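Local coordinates for protein HTH-type transcriptional activator AmpR (Pseudomonas aeruginosa PAO1, PDB 5MMH) that activates transcription of the beta-lactamase gene ampC by binding its promoter, and senses cell-wall-derived muropeptides through the effector-binding domain described here, at residues L28-D33 and L204-V209; A77-P82 and A208-G213. All blocks are in the same frame, centred on the assembly; numbering follows the deposited sequence.

Contact 1: residues L28-D33 and L204-V209; sequences LPRLED and LEMAAV
Arg-30 and Met-206 carry this contact, their side chains crossing at a slant between helix 20-37 and helix 194-215. Met-206 does its touching with the terminal methyl: its chain folds back at chi2 (-56°) and chi3 (-65°), which brings CE up against the arginine chain. CE of Met-206 lies 3.4 Å from CD of Arg-30 and 3.5 Å from CG of Arg-30, so the methyl rests alongside the aliphatic part of the chain. At the guanidinium the same methyl is found at the edge, near the plane, with CE of Met-206 3.8 Å from NE of Arg-30. The arginine runs extended from CG to NE (chi3 174°), and this straight run gives the methyl its flank.

The polar link goes through one water. It accepts from NE of Arg-30 at 3.0 Å, lying at the guanidinium edge and in its plane, and donates to the carbonyl O of Met-206 at 2.9 Å. The guanidinium has further partners on its own helix: NH1 bonds to the carbonyl O of Trp-26, and the group makes a cation-pi contact with that residue. Asp-33 only skirts the methionine, OD2 of Asp-33 standing 4.2 Å from SD of Met-206; its OD2 is held by Trp-202 NE1 and by a salt bridge to Arg-37, which also pairs with Glu-205.

With 144 Å² buried and no direct hydrogen bond between the two segments, the helices of this effector domain are joined here at the surface by methyl-to-chain packing and a water bridge, while Arg-37, set between Asp-33 and Glu-205, probably offsets their like charges.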
# COMPACT_ATOMS: atom_id res chain seq x y z
N LEU A 28 5.03 13.44 3.04
CA LEU A 28 4.77 14.20 1.83
C LEU A 28 4.07 15.52 2.13
O LEU A 28 4.38 16.52 1.46
CB LEU A 28 3.95 13.39 0.82
CG LEU A 28 4.64 12.30 -0.01
CD1 LEU A 28 3.66 11.70 -1.00
CD2 LEU A 28 5.88 12.77 -0.74
N PRO A 29 3.13 15.58 3.09
CA PRO A 29 2.60 16.89 3.52
C PRO A 29 3.65 17.87 4.02
O PRO A 29 3.39 19.08 4.01
CB PRO A 29 1.62 16.53 4.65
CG PRO A 29 1.15 15.15 4.30
CD PRO A 29 2.33 14.46 3.65
N ARG A 30 4.81 17.39 4.48
CA ARG A 30 5.84 18.27 5.03
C ARG A 30 7.03 18.46 4.10
O ARG A 30 7.85 19.34 4.37
CB ARG A 30 6.33 17.74 6.38
CG ARG A 30 5.23 17.69 7.42
CD ARG A 30 5.59 16.82 8.62
NE ARG A 30 4.56 16.93 9.66
CZ ARG A 30 3.36 16.36 9.57
NH1 ARG A 30 3.02 15.64 8.49
NH2 ARG A 30 2.48 16.51 10.55
N LEU A 31 7.12 17.69 3.01
CA LEU A 31 8.36 17.67 2.24
C LEU A 31 8.57 18.97 1.49
O LEU A 31 9.71 19.33 1.19
CB LEU A 31 8.36 16.51 1.25
CG LEU A 31 9.74 15.92 0.96
CD1 LEU A 31 10.56 15.67 2.25
CD2 LEU A 31 9.59 14.64 0.15
N GLU A 32 7.50 19.69 1.17
CA GLU A 32 7.64 21.00 0.56
C GLU A 32 8.46 21.93 1.45
O GLU A 32 9.29 22.70 0.95
CB GLU A 32 6.26 21.57 0.27
CG GLU A 32 6.22 22.58 -0.84
CD GLU A 32 4.82 22.73 -1.44
OE1 GLU A 32 4.50 21.97 -2.39
OE2 GLU A 32 4.05 23.60 -0.97
N ASP A 33 8.29 21.83 2.78
CA ASP A 33 9.11 22.62 3.70
C ASP A 33 10.59 22.28 3.57
O ASP A 33 11.45 23.17 3.59
CB ASP A 33 8.65 22.41 5.15
CG ASP A 33 9.48 23.21 6.16
OD1 ASP A 33 9.22 24.42 6.28
OD2 ASP A 33 10.36 22.64 6.86
N LEU A 204 14.32 15.50 12.20
CA LEU A 204 14.21 15.45 13.66
C LEU A 204 13.41 16.63 14.20
O LEU A 204 12.61 16.46 15.14
CB LEU A 204 15.60 15.42 14.30
CG LEU A 204 16.31 14.08 14.11
CD1 LEU A 204 17.72 14.10 14.69
CD2 LEU A 204 15.49 12.95 14.75
N GLU A 205 13.62 17.82 13.66
CA GLU A 205 12.78 18.97 14.03
C GLU A 205 11.31 18.67 13.79
O GLU A 205 10.47 18.84 14.68
CB GLU A 205 13.22 20.19 13.23
CG GLU A 205 12.47 21.45 13.57
CD GLU A 205 13.02 22.64 12.80
OE1 GLU A 205 12.28 23.23 11.98
OE2 GLU A 205 14.21 22.97 13.01
N MET A 206 10.96 18.23 12.58
CA MET A 206 9.58 17.89 12.27
C MET A 206 9.06 16.77 13.17
O MET A 206 7.91 16.78 13.59
CB MET A 206 9.43 17.49 10.80
CG MET A 206 9.75 18.58 9.77
SD MET A 206 8.83 20.14 9.90
CE MET A 206 7.16 19.67 9.56
N ALA A 207 9.90 15.79 13.48
CA ALA A 207 9.44 14.71 14.33
C ALA A 207 9.14 15.22 15.74
O ALA A 207 8.16 14.80 16.36
CB ALA A 207 10.46 13.58 14.36
N ALA A 208 9.97 16.15 16.25
CA ALA A 208 9.76 16.66 17.60
C ALA A 208 8.43 17.39 17.71
O ALA A 208 7.74 17.28 18.72
CB ALA A 208 10.91 17.58 18.01
N VAL A 209 8.04 18.12 16.66
CA VAL A 209 6.73 18.77 16.66
C VAL A 209 5.61 17.74 16.69
O VAL A 209 4.54 17.97 17.26
CB VAL A 209 6.60 19.71 15.43
CG1 VAL A 209 5.15 20.20 15.26
CG2 VAL A 209 7.59 20.88 15.55
O HOH W 1 5.77 18.12 12.10

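Contact 2: residues A77-P82 and A208-G213; sequences ALFEAP and AVEARG
Glu-210 meets Phe-79 first along helix segment 208-213, followed one residue later by Ala-211. The contact of Glu-210 is made by its aliphatic part: CG of Glu-210 stands 3.7 Å from the centroid of the Phe-79 ring and only 2° off the ring normal, a CH-pi contact centred on the face. CB of Glu-210 adds a flanking touch, 4.1 Å from CD2 of Phe-79. CG is placed there by lying anti to the backbone N (chi1 174°); the bend after it carries the carboxylate off the ring, with its plane 48° from that of the ring, and OE1 is held by a salt bridge to Arg-214, farther along the same helix. Ala-211 packs nearer the strand backbone, its CB 4.1 Å from CB of Phe-79 rather than on the ring. Here the backbones are nearest, with the CA atoms of Phe-79 and Ala-211 5.5 Å apart.

Helix 194-215 thus lies against strand 73-86 of the mixed sheet, with the buried Phe-79 between them. Strand 181-187 is hydrogen-bonded beside Phe-79 through Tyr-182, the ring of Trp-26, from helix 20-37, meets that of Phe-79 with the planes inclined to each other, and Met-159 from a loop also touches it.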
# COMPACT_ATOMS: atom_id res chain seq x y z
N ALA A 77 15.19 7.25 16.76
CA ALA A 77 13.75 7.31 16.95
C ALA A 77 13.17 8.63 16.45
O ALA A 77 13.76 9.69 16.65
CB ALA A 77 13.40 7.12 18.41
N LEU A 78 12.01 8.55 15.80
CA LEU A 78 11.27 9.75 15.41
C LEU A 78 10.11 10.02 16.37
O LEU A 78 10.14 11.03 17.08
CB LEU A 78 10.79 9.64 13.96
CG LEU A 78 11.93 9.38 12.96
CD1 LEU A 78 11.46 8.93 11.57
CD2 LEU A 78 12.80 10.63 12.86
N PHE A 79 9.13 9.12 16.43
CA PHE A 79 7.99 9.24 17.33
C PHE A 79 7.22 7.92 17.36
O PHE A 79 7.30 7.13 16.41
CB PHE A 79 7.06 10.42 16.92
CG PHE A 79 6.63 10.41 15.44
CD1 PHE A 79 5.53 9.69 15.03
CD2 PHE A 79 7.29 11.19 14.50
CE1 PHE A 79 5.11 9.70 13.68
CE2 PHE A 79 6.88 11.22 13.16
CZ PHE A 79 5.80 10.47 12.74
N GLU A 80 6.51 7.69 18.46
CA GLU A 80 5.63 6.53 18.63
C GLU A 80 4.46 6.58 17.65
O GLU A 80 3.96 7.65 17.29
CB GLU A 80 5.04 6.48 20.05
CG GLU A 80 5.95 6.08 21.19
CD GLU A 80 5.25 6.16 22.56
OE1 GLU A 80 4.37 5.31 22.83
OE2 GLU A 80 5.57 7.08 23.36
N ALA A 81 3.97 5.40 17.27
CA ALA A 81 2.75 5.30 16.48
C ALA A 81 1.85 4.28 17.16
O ALA A 81 1.82 3.10 16.77
CB ALA A 81 3.03 4.92 15.03
N PRO A 82 1.09 4.69 18.18
CA PRO A 82 0.19 3.76 18.84
C PRO A 82 -0.90 3.31 17.88
O PRO A 82 -1.33 4.06 17.00
CB PRO A 82 -0.40 4.57 20.00
CG PRO A 82 0.43 5.81 20.08
CD PRO A 82 0.95 6.06 18.71
N ALA A 208 9.97 16.15 16.25
CA ALA A 208 9.76 16.66 17.60
C ALA A 208 8.43 17.39 17.71
O ALA A 208 7.74 17.28 18.72
CB ALA A 208 10.91 17.58 18.01
N VAL A 209 8.04 18.12 16.66
CA VAL A 209 6.73 18.77 16.66
C VAL A 209 5.61 17.74 16.69
O VAL A 209 4.54 17.97 17.26
CB VAL A 209 6.60 19.71 15.43
CG1 VAL A 209 5.15 20.20 15.26
CG2 VAL A 209 7.59 20.88 15.55
N GLU A 210 5.84 16.57 16.09
CA GLU A 210 4.77 15.57 16.07
C GLU A 210 4.65 14.91 17.44
O GLU A 210 3.55 14.79 17.99
CB GLU A 210 5.03 14.55 14.95
CG GLU A 210 4.07 13.34 14.89
CD GLU A 210 2.64 13.65 14.36
OE1 GLU A 210 1.73 12.82 14.60
OE2 GLU A 210 2.42 14.70 13.72
N ALA A 211 5.78 14.51 18.03
CA ALA A 211 5.72 13.88 19.34
C ALA A 211 5.15 14.84 20.36
O ALA A 211 4.34 14.46 21.21
CB ALA A 211 7.11 13.40 19.78
N ARG A 212 5.57 16.11 20.29
CA ARG A 212 5.06 17.16 21.17
C ARG A 212 3.56 17.32 21.01
O ARG A 212 2.83 17.47 21.99
CB ARG A 212 5.81 18.45 20.81
CG ARG A 212 5.81 19.59 21.75
CD ARG A 212 6.79 20.63 21.17
NE ARG A 212 8.17 20.18 21.32
CZ ARG A 212 9.15 20.35 20.43
NH1 ARG A 212 8.92 20.96 19.25
NH2 ARG A 212 10.37 19.91 20.72
N GLY A 213 3.07 17.26 19.76
CA GLY A 213 1.66 17.45 19.49
C GLY A 213 0.76 16.42 20.16
O GLY A 213 -0.38 16.73 20.53

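Overall arrangement
Both contacts end on helix 194-215, their centres about 11 Å apart: contact 1 ties it to helix 20-37 at the surface, while contact 2, one turn farther along, sets it against strand 73-86 in a partly buried position. Ala-208 and Val-209 belong to both segments of that helix. Ala-207, pointing away from 28-33, packs its CB 4.0 Å from CD2 of Phe-79, and Leu-204 CD2 lies 4.0 Å from Leu-78 CD2; both residues join 204-209 to strand 73-86, not to helix 20-37. Between the contacts, Arg-30 NH2 and Glu-210 OE2 stand 3.7 Å apart, a long and weak ion pair. Together the contacts join two helices and a sheet strand within the domain that recognises muropeptides.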